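Putative sugar binding protein (Geobacillus stearothermophilus, PDB 6GT9) binds galactose in the cleft between its two lobes and is thought to act in a sugar-sensing system for galactan utilization. Local coordinates at residues E29-V34 against E282-K287; D41-R46 against I195-A200; I118-P123 against A165-L170; L223-V228 against G259-T264. All coordinates share one frame; numbering follows the deposited sequence.

Interaction 1 of 4, residues E29-V34 against E282-K287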
loop_
_atom_site.group_PDB
_atom_site.type_symbol
_atom_site.label_atom_id
_atom_site.label_comp_id
_atom_site.label_asym_id
_atom_site.label_seq_id
_atom_site.Cartn_x
_atom_site.Cartn_y
_atom_site.Cartn_z
ATOM N N GLU A 29 6.982 -27.360 -17.880
ATOM C CA GLU A 29 7.908 -27.889 -16.882
ATOM C C GLU A 29 7.653 -27.272 -15.518
ATOM O O GLU A 29 7.589 -27.976 -14.503
ATOM C CB GLU A 29 9.354 -27.611 -17.304
ATOM C CG GLU A 29 10.021 -28.714 -18.094
ATOM C CD GLU A 29 11.164 -28.230 -18.967
ATOM O OE1 GLU A 29 11.315 -28.771 -20.084
ATOM O OE2 GLU A 29 11.907 -27.316 -18.544
ATOM N N ALA A 30 7.504 -25.956 -15.478
ATOM C CA ALA A 30 7.572 -25.204 -14.235
ATOM C C ALA A 30 6.182 -24.900 -13.701
ATOM O O ALA A 30 5.191 -24.901 -14.436
ATOM C CB ALA A 30 8.346 -23.900 -14.450
ATOM N N TYR A 31 6.118 -24.644 -12.400
ATOM C CA TYR A 31 4.931 -24.026 -11.829
ATOM C C TYR A 31 4.782 -22.607 -12.367
ATOM O O TYR A 31 5.769 -21.901 -12.568
ATOM C CB TYR A 31 5.022 -23.992 -10.301
ATOM C CG TYR A 31 4.966 -25.360 -9.635
ATOM C CD1 TYR A 31 3.794 -26.098 -9.640
ATOM C CD2 TYR A 31 6.073 -25.892 -8.983
ATOM C CE1 TYR A 31 3.722 -27.336 -9.030
ATOM C CE2 TYR A 31 6.007 -27.142 -8.364
ATOM C CZ TYR A 31 4.823 -27.852 -8.392
ATOM O OH TYR A 31 4.717 -29.095 -7.794
ATOM N N HIS A 32 3.543 -22.178 -12.571
ATOM C CA HIS A 32 3.241 -20.825 -13.033
ATOM C C HIS A 32 2.460 -20.112 -11.935
ATOM O O HIS A 32 1.322 -20.491 -11.634
ATOM C CB HIS A 32 2.446 -20.856 -14.339
ATOM C CG HIS A 32 3.136 -21.578 -15.462
ATOM N ND1 HIS A 32 4.216 -21.053 -16.140
ATOM C CD2 HIS A 32 2.888 -22.781 -16.032
ATOM C CE1 HIS A 32 4.614 -21.907 -17.069
ATOM N NE2 HIS A 32 3.821 -22.960 -17.026
ATOM N N PHE A 33 3.078 -19.094 -11.328
ATOM C CA PHE A 33 2.439 -18.214 -10.358
ATOM C C PHE A 33 2.228 -16.848 -10.997
ATOM O O PHE A 33 3.106 -16.353 -11.712
ATOM C CB PHE A 33 3.291 -18.005 -9.093
ATOM C CG PHE A 33 3.634 -19.271 -8.336
ATOM C CD1 PHE A 33 2.997 -20.477 -8.607
ATOM C CD2 PHE A 33 4.598 -19.230 -7.339
ATOM C CE1 PHE A 33 3.331 -21.630 -7.897
ATOM C CE2 PHE A 33 4.931 -20.371 -6.628
ATOM C CZ PHE A 33 4.300 -21.577 -6.924
ATOM N N VAL A 34 1.084 -16.229 -10.727
ATOM C CA VAL A 34 0.787 -14.892 -11.225
ATOM C C VAL A 34 0.769 -13.933 -10.043
ATOM O O VAL A 34 0.155 -14.224 -9.011
ATOM C CB VAL A 34 -0.548 -14.845 -11.985
ATOM C CG1 VAL A 34 -0.838 -13.401 -12.446
ATOM C CG2 VAL A 34 -0.513 -15.809 -13.196
ATOM N N GLU A 282 5.051 -23.470 -0.802
ATOM C CA GLU A 282 4.740 -24.368 0.310
ATOM C C GLU A 282 3.301 -24.868 0.237
ATOM O O GLU A 282 3.026 -26.032 0.534
ATOM C CB GLU A 282 4.985 -23.647 1.636
ATOM C CG GLU A 282 6.441 -23.355 1.917
ATOM C CD GLU A 282 7.200 -24.593 2.367
ATOM O OE1 GLU A 282 6.977 -25.053 3.513
ATOM O OE2 GLU A 282 8.009 -25.112 1.566
ATOM N N ILE A 283 2.366 -23.990 -0.129
ATOM C CA ILE A 283 0.968 -24.384 -0.276
ATOM C C ILE A 283 0.821 -25.396 -1.406
ATOM O O ILE A 283 0.125 -26.414 -1.269
ATOM C CB ILE A 283 0.116 -23.120 -0.530
ATOM C CG1 ILE A 283 0.093 -22.221 0.705
ATOM C CG2 ILE A 283 -1.295 -23.482 -1.008
ATOM C CD1 ILE A 283 -0.311 -20.796 0.388
ATOM N N VAL A 284 1.470 -25.132 -2.543
ATOM C CA VAL A 284 1.389 -26.051 -3.684
ATOM C C VAL A 284 1.943 -27.424 -3.311
ATOM O O VAL A 284 1.540 -28.443 -3.882
ATOM C CB VAL A 284 2.116 -25.436 -4.897
ATOM C CG1 VAL A 284 2.371 -26.456 -5.965
ATOM C CG2 VAL A 284 1.293 -24.273 -5.449
ATOM N N ALA A 285 2.844 -27.474 -2.330
ATOM C CA ALA A 285 3.440 -28.709 -1.839
ATOM C C ALA A 285 2.566 -29.427 -0.824
ATOM O O ALA A 285 2.940 -30.516 -0.373
ATOM C CB ALA A 285 4.809 -28.415 -1.215
ATOM N N GLY A 286 1.424 -28.851 -0.445
ATOM C CA GLY A 286 0.611 -29.421 0.614
ATOM C C GLY A 286 1.069 -29.128 2.028
ATOM O O GLY A 286 0.703 -29.872 2.951
ATOM N N LYS A 287 1.844 -28.065 2.239
ATOM C CA LYS A 287 2.383 -27.730 3.551
ATOM C C LYS A 287 1.672 -26.525 4.163
ATOM O O LYS A 287 1.256 -25.599 3.462
ATOM C CB LYS A 287 3.888 -27.445 3.473
ATOM C CG LYS A 287 4.708 -28.608 2.898
ATOM C CD LYS A 287 6.195 -28.310 2.987
ATOM C CE LYS A 287 7.015 -29.398 2.316
ATOM N NZ LYS A 287 8.477 -29.254 2.590
#

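Interaction 2 of 4, residues D41-R46 against I195-A200. With GAL (beta-D-galactopyranose), chain E; SO4 (sulfate ion), chain F.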
loop_
_atom_site.group_PDB
_atom_site.type_symbol
_atom_site.label_atom_id
_atom_site.label_comp_id
_atom_site.label_asym_id
_atom_site.label_seq_id
_atom_site.Cartn_x
_atom_site.Cartn_y
_atom_site.Cartn_z
ATOM N N ASP A 41 3.035 -0.304 -13.531
ATOM C CA ASP A 41 4.284 0.435 -13.415
ATOM C C ASP A 41 4.312 1.378 -12.208
ATOM O O ASP A 41 5.105 2.327 -12.189
ATOM C CB ASP A 41 4.566 1.204 -14.705
ATOM C CG ASP A 41 6.039 1.586 -14.850
ATOM O OD1 ASP A 41 6.912 0.746 -14.515
ATOM O OD2 ASP A 41 6.322 2.729 -15.298
ATOM N N ASN A 42 3.472 1.145 -11.205
ATOM C CA ASN A 42 3.604 1.887 -9.950
ATOM C C ASN A 42 4.924 1.531 -9.275
ATOM O O ASN A 42 5.263 0.353 -9.154
ATOM C CB ASN A 42 2.435 1.571 -9.019
ATOM C CG ASN A 42 2.631 2.159 -7.617
ATOM O OD1 ASN A 42 3.143 1.496 -6.723
ATOM N ND2 ASN A 42 2.230 3.401 -7.434
ATOM N N ASP A 43 5.663 2.546 -8.808
ATOM C CA ASP A 43 7.023 2.310 -8.305
ATOM C C ASP A 43 7.053 1.354 -7.118
ATOM O O ASP A 43 7.993 0.561 -6.970
ATOM C CB ASP A 43 7.683 3.628 -7.911
ATOM C CG ASP A 43 8.042 4.479 -9.118
ATOM O OD1 ASP A 43 7.866 3.985 -10.256
ATOM O OD2 ASP A 43 8.511 5.617 -8.924
ATOM N N TYR A 44 6.070 1.450 -6.231
ATOM C CA TYR A 44 6.054 0.557 -5.077
ATOM C C TYR A 44 5.815 -0.888 -5.516
ATOM O O TYR A 44 6.504 -1.814 -5.060
ATOM C CB TYR A 44 4.988 1.037 -4.079
ATOM C CG TYR A 44 4.667 0.069 -2.939
ATOM C CD1 TYR A 44 3.761 -0.964 -3.121
ATOM C CD2 TYR A 44 5.244 0.221 -1.672
ATOM C CE1 TYR A 44 3.458 -1.849 -2.094
ATOM C CE2 TYR A 44 4.943 -0.655 -0.636
ATOM C CZ TYR A 44 4.047 -1.690 -0.857
ATOM O OH TYR A 44 3.720 -2.579 0.147
ATOM N N TRP A 45 4.861 -1.094 -6.425
ATOM C CA TRP A 45 4.559 -2.446 -6.891
ATOM C C TRP A 45 5.697 -3.052 -7.707
ATOM O O TRP A 45 5.848 -4.281 -7.739
ATOM C CB TRP A 45 3.241 -2.430 -7.673
ATOM C CG TRP A 45 2.146 -2.572 -6.705
ATOM C CD1 TRP A 45 1.370 -1.590 -6.196
ATOM C CD2 TRP A 45 1.785 -3.769 -6.021
ATOM N NE1 TRP A 45 0.501 -2.100 -5.264
ATOM C CE2 TRP A 45 0.746 -3.440 -5.127
ATOM C CE3 TRP A 45 2.217 -5.096 -6.100
ATOM C CZ2 TRP A 45 0.138 -4.385 -4.306
ATOM C CZ3 TRP A 45 1.606 -6.040 -5.293
ATOM C CH2 TRP A 45 0.572 -5.679 -4.411
ATOM N N ARG A 46 6.525 -2.229 -8.350
ATOM C CA ARG A 46 7.699 -2.787 -9.015
ATOM C C ARG A 46 8.721 -3.292 -7.997
ATOM O O ARG A 46 9.477 -4.226 -8.286
ATOM C CB ARG A 46 8.322 -1.747 -9.952
ATOM C CG ARG A 46 7.532 -1.473 -11.233
ATOM C CD ARG A 46 7.595 -2.633 -12.237
ATOM N NE ARG A 46 7.051 -2.260 -13.545
ATOM C CZ ARG A 46 6.805 -3.112 -14.541
ATOM N NH1 ARG A 46 7.041 -4.408 -14.392
ATOM N NH2 ARG A 46 6.316 -2.665 -15.696
ATOM N N ILE A 195 -3.458 7.112 -6.577
ATOM C CA ILE A 195 -2.055 6.709 -6.469
ATOM C C ILE A 195 -1.146 7.269 -7.561
ATOM O O ILE A 195 -0.188 6.610 -7.978
ATOM C CB ILE A 195 -1.923 5.171 -6.383
ATOM C CG1 ILE A 195 -2.359 4.457 -7.661
ATOM C CG2 ILE A 195 -2.698 4.624 -5.185
ATOM C CD1 ILE A 195 -1.966 2.992 -7.629
ATOM N N THR A 196 -1.377 8.512 -7.985
ATOM C CA THR A 196 -0.427 9.176 -8.862
ATOM C C THR A 196 0.138 10.399 -8.157
ATOM O O THR A 196 -0.517 10.989 -7.297
ATOM C CB THR A 196 -1.056 9.595 -10.202
ATOM O OG1 THR A 196 -1.885 10.745 -10.020
ATOM C CG2 THR A 196 -1.896 8.441 -10.795
ATOM N N ARG A 197 1.371 10.766 -8.520
ATOM C CA ARG A 197 1.959 11.986 -7.965
ATOM C C ARG A 197 1.137 13.202 -8.352
ATOM O O ARG A 197 0.975 14.137 -7.555
ATOM C CB ARG A 197 3.393 12.172 -8.461
ATOM C CG ARG A 197 4.386 11.183 -7.948
ATOM C CD ARG A 197 5.725 11.457 -8.583
ATOM N NE ARG A 197 6.646 10.342 -8.404
ATOM C CZ ARG A 197 6.570 9.190 -9.078
ATOM N NH1 ARG A 197 5.602 8.989 -9.965
ATOM N NH2 ARG A 197 7.461 8.237 -8.855
ATOM N N VAL A 198 0.600 13.205 -9.572
ATOM C CA VAL A 198 0.011 14.428 -10.104
ATOM C C VAL A 198 -1.340 14.710 -9.463
ATOM O O VAL A 198 -1.661 15.867 -9.161
ATOM C CB VAL A 198 -0.077 14.360 -11.639
ATOM C CG1 VAL A 198 -1.002 15.445 -12.172
ATOM C CG2 VAL A 198 1.314 14.541 -12.219
ATOM N N GLN A 199 -2.141 13.675 -9.210
ATOM C CA GLN A 199 -3.404 13.943 -8.535
ATOM C C GLN A 199 -3.191 14.256 -7.058
ATOM O O GLN A 199 -3.927 15.071 -6.491
ATOM C CB GLN A 199 -4.370 12.778 -8.709
ATOM C CG GLN A 199 -5.295 12.924 -9.904
ATOM C CD GLN A 199 -6.422 11.916 -9.884
ATOM O OE1 GLN A 199 -7.297 11.959 -9.011
ATOM N NE2 GLN A 199 -6.404 10.994 -10.834
ATOM N N ALA A 200 -2.192 13.641 -6.423
ATOM C CA ALA A 200 -1.878 14.012 -5.043
ATOM C C ALA A 200 -1.548 15.498 -4.947
ATOM O O ALA A 200 -2.075 16.208 -4.082
ATOM C CB ALA A 200 -0.725 13.157 -4.508
HETATM C C1 GAL E . 1.501 1.779 -1.065
HETATM C C2 GAL E . 0.512 0.631 -1.068
HETATM C C3 GAL E . 0.418 -0.030 -2.455
HETATM C C4 GAL E . 0.070 1.010 -3.507
HETATM C C5 GAL E . 1.024 2.190 -3.426
HETATM C C6 GAL E . 0.607 3.347 -4.337
HETATM O O1 GAL E . 1.536 2.375 0.217
HETATM O O2 GAL E . 0.895 -0.379 -0.125
HETATM O O3 GAL E . -0.625 -0.956 -2.468
HETATM O O4 GAL E . -1.273 1.470 -3.325
HETATM O O5 GAL E . 1.125 2.755 -2.057
HETATM O O6 GAL E . 1.676 4.248 -4.527
HETATM S S SO4 F . 2.561 10.263 -11.718
HETATM O O1 SO4 F . 2.272 9.484 -12.931
HETATM O O2 SO4 F . 2.587 9.375 -10.543
HETATM O O3 SO4 F . 1.529 11.283 -11.542
HETATM O O4 SO4 F . 3.874 10.895 -11.795
HETATM O O HOH W 1 0.998 4.973 -9.691
#

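Interaction 3 of 4, residues I118-P123 against A165-L170. With GAL (beta-D-galactopyranose), chain E.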
loop_
_atom_site.group_PDB
_atom_site.type_symbol
_atom_site.label_atom_id
_atom_site.label_comp_id
_atom_site.label_asym_id
_atom_site.label_seq_id
_atom_site.Cartn_x
_atom_site.Cartn_y
_atom_site.Cartn_z
ATOM N N ILE A 118 -1.554 -10.252 -0.813
ATOM C CA ILE A 118 -0.316 -9.510 -0.599
ATOM C C ILE A 118 -0.672 -8.035 -0.452
ATOM O O ILE A 118 -1.573 -7.540 -1.139
ATOM C CB ILE A 118 0.683 -9.748 -1.757
ATOM C CG1 ILE A 118 2.017 -9.037 -1.511
ATOM C CG2 ILE A 118 0.085 -9.334 -3.129
ATOM C CD1 ILE A 118 3.095 -9.507 -2.446
ATOM N N ASP A 119 -0.003 -7.353 0.490
ATOM C CA ASP A 119 -0.069 -5.894 0.644
ATOM C C ASP A 119 -1.403 -5.420 1.212
ATOM O O ASP A 119 -1.441 -4.506 2.036
ATOM C CB ASP A 119 0.232 -5.201 -0.709
ATOM C CG ASP A 119 0.019 -3.686 -0.672
ATOM O OD1 ASP A 119 -1.113 -3.237 -0.964
ATOM O OD2 ASP A 119 0.988 -2.943 -0.372
ATOM N N THR A 120 -2.502 -6.021 0.778
ATOM C CA THR A 120 -3.846 -5.707 1.254
ATOM C C THR A 120 -4.579 -7.029 1.438
ATOM O O THR A 120 -4.639 -7.829 0.497
ATOM C CB THR A 120 -4.607 -4.827 0.236
ATOM O OG1 THR A 120 -3.832 -3.662 -0.092
ATOM C CG2 THR A 120 -5.986 -4.426 0.764
ATOM N N ASP A 121 -5.147 -7.266 2.618
ATOM C CA ASP A 121 -5.775 -8.558 2.878
ATOM C C ASP A 121 -7.275 -8.551 2.583
ATOM O O ASP A 121 -7.939 -7.513 2.649
ATOM C CB ASP A 121 -5.550 -8.991 4.335
ATOM C CG ASP A 121 -5.791 -10.481 4.541
ATOM O OD1 ASP A 121 -5.878 -11.222 3.529
ATOM O OD2 ASP A 121 -5.869 -10.935 5.709
ATOM N N ALA A 122 -7.809 -9.742 2.272
ATOM C CA ALA A 122 -9.251 -10.005 2.262
ATOM C C ALA A 122 -9.559 -11.077 3.307
ATOM O O ALA A 122 -9.855 -12.234 2.966
ATOM C CB ALA A 122 -9.742 -10.432 0.879
ATOM N N PRO A 123 -9.534 -10.716 4.596
ATOM C CA PRO A 123 -9.495 -11.747 5.653
ATOM C C PRO A 123 -10.770 -12.558 5.800
ATOM O O PRO A 123 -10.736 -13.615 6.449
ATOM C CB PRO A 123 -9.202 -10.939 6.927
ATOM C CG PRO A 123 -9.720 -9.576 6.628
ATOM C CD PRO A 123 -9.529 -9.350 5.150
ATOM N N ALA A 165 -10.474 1.237 -1.597
ATOM C CA ALA A 165 -9.464 0.209 -1.357
ATOM C C ALA A 165 -9.298 -0.068 0.130
ATOM O O ALA A 165 -9.180 0.848 0.953
ATOM C CB ALA A 165 -8.119 0.613 -1.950
ATOM N N ALA A 166 -9.239 -1.358 0.459
ATOM C CA ALA A 166 -9.298 -1.792 1.844
ATOM C C ALA A 166 -8.092 -1.314 2.645
ATOM O O ALA A 166 -8.242 -0.912 3.801
ATOM C CB ALA A 166 -9.422 -3.320 1.895
ATOM N N HIS A 167 -6.884 -1.357 2.067
ATOM C CA HIS A 167 -5.710 -0.942 2.840
ATOM C C HIS A 167 -5.713 0.560 3.086
ATOM O O HIS A 167 -5.279 1.022 4.149
ATOM C CB HIS A 167 -4.403 -1.372 2.158
ATOM C CG HIS A 167 -4.197 -0.843 0.767
ATOM N ND1 HIS A 167 -5.228 -0.599 -0.116
ATOM C CD2 HIS A 167 -3.054 -0.614 0.075
ATOM C CE1 HIS A 167 -4.733 -0.207 -1.279
ATOM N NE2 HIS A 167 -3.415 -0.212 -1.191
ATOM N N GLN A 168 -6.213 1.327 2.120
ATOM C CA GLN A 168 -6.360 2.767 2.306
ATOM C C GLN A 168 -7.380 3.073 3.388
ATOM O O GLN A 168 -7.140 3.921 4.257
ATOM C CB GLN A 168 -6.761 3.420 0.979
ATOM C CG GLN A 168 -5.730 3.205 -0.115
ATOM C CD GLN A 168 -4.370 3.747 0.282
ATOM O OE1 GLN A 168 -4.151 4.957 0.273
ATOM N NE2 GLN A 168 -3.455 2.853 0.660
ATOM N N GLN A 169 -8.529 2.393 3.352
ATOM C CA GLN A 169 -9.536 2.603 4.391
ATOM C C GLN A 169 -8.967 2.305 5.768
ATOM O O GLN A 169 -9.201 3.058 6.727
ATOM C CB GLN A 169 -10.761 1.729 4.121
ATOM C CG GLN A 169 -11.655 2.206 2.981
ATOM C CD GLN A 169 -12.700 1.161 2.603
ATOM O OE1 GLN A 169 -12.734 0.069 3.169
ATOM N NE2 GLN A 169 -13.543 1.489 1.637
ATOM N N LEU A 170 -8.197 1.222 5.884
ATOM C CA LEU A 170 -7.684 0.837 7.193
ATOM C C LEU A 170 -6.637 1.827 7.704
ATOM O O LEU A 170 -6.599 2.121 8.904
ATOM C CB LEU A 170 -7.120 -0.587 7.138
ATOM C CG LEU A 170 -8.136 -1.732 7.044
ATOM C CD1 LEU A 170 -7.412 -3.066 6.820
ATOM C CD2 LEU A 170 -8.980 -1.824 8.305
HETATM C C1 GAL E . 1.501 1.779 -1.065
HETATM C C2 GAL E . 0.512 0.631 -1.068
HETATM C C3 GAL E . 0.418 -0.030 -2.455
HETATM C C4 GAL E . 0.070 1.010 -3.507
HETATM C C5 GAL E . 1.024 2.190 -3.426
HETATM C C6 GAL E . 0.607 3.347 -4.337
HETATM O O1 GAL E . 1.536 2.375 0.217
HETATM O O2 GAL E . 0.895 -0.379 -0.125
HETATM O O3 GAL E . -0.625 -0.956 -2.468
HETATM O O4 GAL E . -1.273 1.470 -3.325
HETATM O O5 GAL E . 1.125 2.755 -2.057
HETATM O O6 GAL E . 1.676 4.248 -4.527
#

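Interaction 4 of 4, residues L223-V228 against G259-T264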
loop_
_atom_site.group_PDB
_atom_site.type_symbol
_atom_site.label_atom_id
_atom_site.label_comp_id
_atom_site.label_asym_id
_atom_site.label_seq_id
_atom_site.Cartn_x
_atom_site.Cartn_y
_atom_site.Cartn_z
ATOM N N LEU A 223 2.982 7.564 -3.063
ATOM C CA LEU A 223 3.302 8.787 -3.794
ATOM C C LEU A 223 2.595 10.020 -3.240
ATOM O O LEU A 223 2.828 11.131 -3.734
ATOM C CB LEU A 223 2.953 8.606 -5.281
ATOM C CG LEU A 223 3.659 7.411 -5.926
ATOM C CD1 LEU A 223 3.110 7.107 -7.322
ATOM C CD2 LEU A 223 5.169 7.632 -5.972
ATOM N N ASP A 224 1.741 9.856 -2.230
ATOM C CA ASP A 224 0.915 10.963 -1.766
ATOM C C ASP A 224 1.760 12.081 -1.164
ATOM O O ASP A 224 1.600 13.257 -1.522
ATOM C CB ASP A 224 -0.098 10.453 -0.748
ATOM C CG ASP A 224 -1.088 9.508 -1.354
ATOM O OD1 ASP A 224 -1.417 9.688 -2.543
ATOM O OD2 ASP A 224 -1.556 8.600 -0.639
ATOM N N ALA A 225 2.646 11.739 -0.226
ATOM C CA ALA A 225 3.428 12.780 0.443
ATOM C C ALA A 225 4.406 13.438 -0.520
ATOM O O ALA A 225 4.783 14.602 -0.334
ATOM C CB ALA A 225 4.162 12.188 1.644
ATOM N N ILE A 226 4.811 12.717 -1.563
ATOM C CA ILE A 226 5.609 13.329 -2.617
ATOM C C ILE A 226 4.801 14.397 -3.339
ATOM O O ILE A 226 5.298 15.501 -3.599
ATOM C CB ILE A 226 6.119 12.245 -3.581
ATOM C CG1 ILE A 226 7.164 11.379 -2.879
ATOM C CG2 ILE A 226 6.676 12.880 -4.868
ATOM C CD1 ILE A 226 7.398 10.043 -3.574
ATOM N N GLY A 227 3.538 14.096 -3.659
ATOM C CA GLY A 227 2.684 15.100 -4.277
ATOM C C GLY A 227 2.469 16.307 -3.382
ATOM O O GLY A 227 2.532 17.452 -3.839
ATOM N N VAL A 228 2.239 16.069 -2.092
ATOM C CA VAL A 228 2.030 17.176 -1.162
ATOM C C VAL A 228 3.291 18.013 -1.032
ATOM O O VAL A 228 3.236 19.249 -1.057
ATOM C CB VAL A 228 1.574 16.642 0.203
ATOM C CG1 VAL A 228 1.417 17.805 1.194
ATOM C CG2 VAL A 228 0.298 15.862 0.055
ATOM N N GLY A 259 13.830 17.965 5.050
ATOM C CA GLY A 259 12.952 18.483 6.078
ATOM C C GLY A 259 11.552 18.811 5.610
ATOM O O GLY A 259 10.695 19.122 6.447
ATOM N N THR A 260 11.290 18.733 4.302
ATOM C CA THR A 260 9.958 19.023 3.779
ATOM C C THR A 260 8.932 18.022 4.293
ATOM O O THR A 260 7.835 18.404 4.718
ATOM C CB THR A 260 9.989 19.013 2.256
ATOM O OG1 THR A 260 11.072 19.832 1.796
ATOM C CG2 THR A 260 8.677 19.528 1.705
ATOM N N ILE A 261 9.261 16.720 4.227
ATOM C CA ILE A 261 8.480 15.669 4.874
ATOM C C ILE A 261 9.047 15.432 6.265
ATOM O O ILE A 261 10.266 15.403 6.457
ATOM C CB ILE A 261 8.494 14.380 4.023
ATOM C CG1 ILE A 261 7.757 14.645 2.702
ATOM C CG2 ILE A 261 7.881 13.212 4.780
ATOM C CD1 ILE A 261 7.691 13.450 1.760
ATOM N N ALA A 262 8.163 15.278 7.250
ATOM C CA ALA A 262 8.585 15.067 8.631
ATOM C C ALA A 262 8.713 13.598 9.011
ATOM O O ALA A 262 9.537 13.249 9.871
ATOM C CB ALA A 262 7.596 15.736 9.588
ATOM N N ALA A 263 7.911 12.721 8.414
ATOM C CA ALA A 263 7.918 11.333 8.843
ATOM C C ALA A 263 7.323 10.483 7.737
ATOM O O ALA A 263 6.643 10.988 6.844
ATOM C CB ALA A 263 7.122 11.137 10.129
ATOM N N THR A 264 7.572 9.180 7.811
ATOM C CA THR A 264 6.912 8.295 6.861
ATOM C C THR A 264 6.821 6.888 7.442
ATOM O O THR A 264 7.654 6.472 8.252
ATOM C CB THR A 264 7.614 8.320 5.487
ATOM O OG1 THR A 264 6.735 7.759 4.505
ATOM C CG2 THR A 264 8.922 7.539 5.503
#

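Interaction 1 of 4, residues E29-V34 against E282-K287
At the outer end of the parallel sheet of the first lobe, helix 269-284 finishes against the beginning of strand 32-36, and its last residue, Val284, meets Tyr31 and Phe33. The two aromatic residues are two positions apart and send their side chains to the same side, toward the helix, while His32 between them is directed elsewhere and bonds through ND1 to Asp62. Valine suits the helix position because its branched CB offers one methyl to each ring. CG1 lies anti to the backbone N (chi1 165°) and comes within 3.5 Å of Tyr31 CE1. It also stays close to the phenol end of that ring, with Val284 CG1 3.7 Å from Tyr31 CZ. The other methyl, CG2, reaches the deeper ring more loosely, at 4.1 Å from Phe33 CE1. Both methyls approach obliquely.

This is the layered alpha/beta architecture of the periplasmic binding proteins, in which helices flank a central sheet. Here strand 32-36 runs between strands 62-65 and 90-93, and Phe33 is buried further by Val277 and Met280 of the same helix. Tyr31 sits nearer the surface, where a ring carrying a hydroxyl is better placed than a wholly apolar one. Immediately beyond Val284 the helix is closed by a Schellman motif: Lys287 N bonds to Glu282 O at 2.9 Å, and Gly286 N bonds to Ile283 O at the same length. Gly286 has a positive phi of 80°, a conformation in which a CB would press on the preceding carbonyl oxygen, hence the glycine.

Interaction 2 of 4, residues D41-R46 against I195-A200
Asn42 and Ile195 face each other across the sugar cleft and are joined by a water, which accepts from Asn42 ND2 at 3.0 Å and donates to Ile195 O at 2.6 Å. The same amide nitrogen gives its other bond to GAL O6 at 3.1 Å, while CG2 of Ile195 packs on the sugar's C6. At the other end of the amide, OD1 accepts from Trp45 N on a lone pair in the carbonyl plane, and more weakly from Tyr44 N. Asn42 is thus the N-cap of helix 43-59 as well as a sugar-binding residue, a double duty that suits a group with both donor and acceptor. A leucine in its place would probably leave the galactose O6 and the water without this donor and the first turn of the helix uncapped.

The two helix starts belong to opposite lobes of the periplasmic binding protein fold; Thr196 OG1 caps helix 197-210, accepting from Gln199 N. Arg197 NH2 forms a salt bridge with Asp43 OD2 at 2.8 Å, although the hydrogen bond within it is weak and bent (126°). Arg197 NE pairs with Glu251. A sulfate, probably from the crystallisation liquor, accepts from Arg197 NH1 and from the backbone Arg197 N and Val198 N.

Interaction 3 of 4, residues I118-P123 against A165-L170
Thr120 lays its hydroxyl over one face of the His167 imidazole, with OG1 2.9 Å above the ring plane and offset toward the rim. On the opposite face the amide nitrogen Gln168 NE2 is centred 3.5 Å above the ring, so the imidazole is held between two polar groups. His167 CG lies between the backbone N and the carbonyl carbon (chi1 59°), and from there NE2 faces the sugar and donates to GAL O3 at 3.2 Å. A weaker bond runs from the same nitrogen to GAL O4.

The loop after strand 115-118 and the first turn of helix 166-179 belong to different lobes of the binding protein, and through Asp119 and His167 they hold the galactose from both. Asp119 stands nearly upright to the imidazole, the planes 76° apart, with OD1 3.4 Å from His167 CD2. Its OD2 accepts from GAL O2 at 2.6 Å. OD1 takes the Thr120 hydroxyl at 2.9 Å, on its anti side and out of the carboxylate plane, and also Gln94 NE2. With an alanine here, the galactose O2 and the Thr120 hydroxyl would probably lose their acceptor, and that hydroxyl could turn away from the ring. The Thr120 methyl, CG2, meanwhile rests on Ala166 CB at 3.8 Å.

Interaction 4 of 4, residues L223-V228 against G259-T264
Ile261 reaches across to Ala225 with the far end of its side chain, CD1 lying 3.7 Å from Ala225 CB. Two torsions give it this span. CG1 is anti to the carbonyl carbon (chi1 -66°), and CD1 then continues fully extended from CA (chi2 180°), so that a single methyl is delivered to the helix. The same methyl lies 3.8 Å from Ala225 O, against the backbone of the helix's first turn. CG2, the second branch, is anti to the backbone N and leaves the approach to CD1. Alanine suits the helix side, since its short CB lets the isoleucine come close to the backbone. Ile226, next along, has its CB directed away from Ile261, and its side chain touches Glu251 and Thr252 of helix 250-258 and Arg197 of helix 197-210.

Helix 224-235 is the connection of a beta-alpha-beta unit in the second lobe, linking strands 216-219 and 242-246. Ala225 also touches Ile243 of the latter, and Ile261 touches Tyr255. Ile261 itself belongs to the turn between helix 250-258 and strand 263-266, where Gly259, with a positive phi of 88°, closes the helix in a Schellman motif. Just after it, Thr260 is hydrogen-bonded through OG1 to Glu233.

Being buried and wholly apolar between side chains, the Ala225-Ile261 contact rests on dispersion and the exclusion of water, which favour close approach of the methyls but, unlike a hydrogen bond, set no precise angle.

In the fold
Interactions 1 and 4 are apolar contacts within single lobes, one in each, on opposite sides of the chain's centre about 39 Å apart between centres. Interaction 4 is buried, whereas interaction 1 is partly exposed at the outer end of its sheet. Interactions 2 and 3 instead span the cleft, and their polar groups meet largely through the galactose: interaction 2 adds a salt bridge and a water bridge between its segments, interaction 3 a hydroxyl over an imidazole face. They also meet each other: Tyr44 OH approaches Asp119 OD2, and Trp45 packs on Ile118 and Asp119. Interaction 2 adjoins interaction 4 through Leu223, whose methyls lie on Ile195, Asn42 and Arg197. Strand 32-36 of interaction 1 is followed in the chain by helix 43-59 of interaction 2.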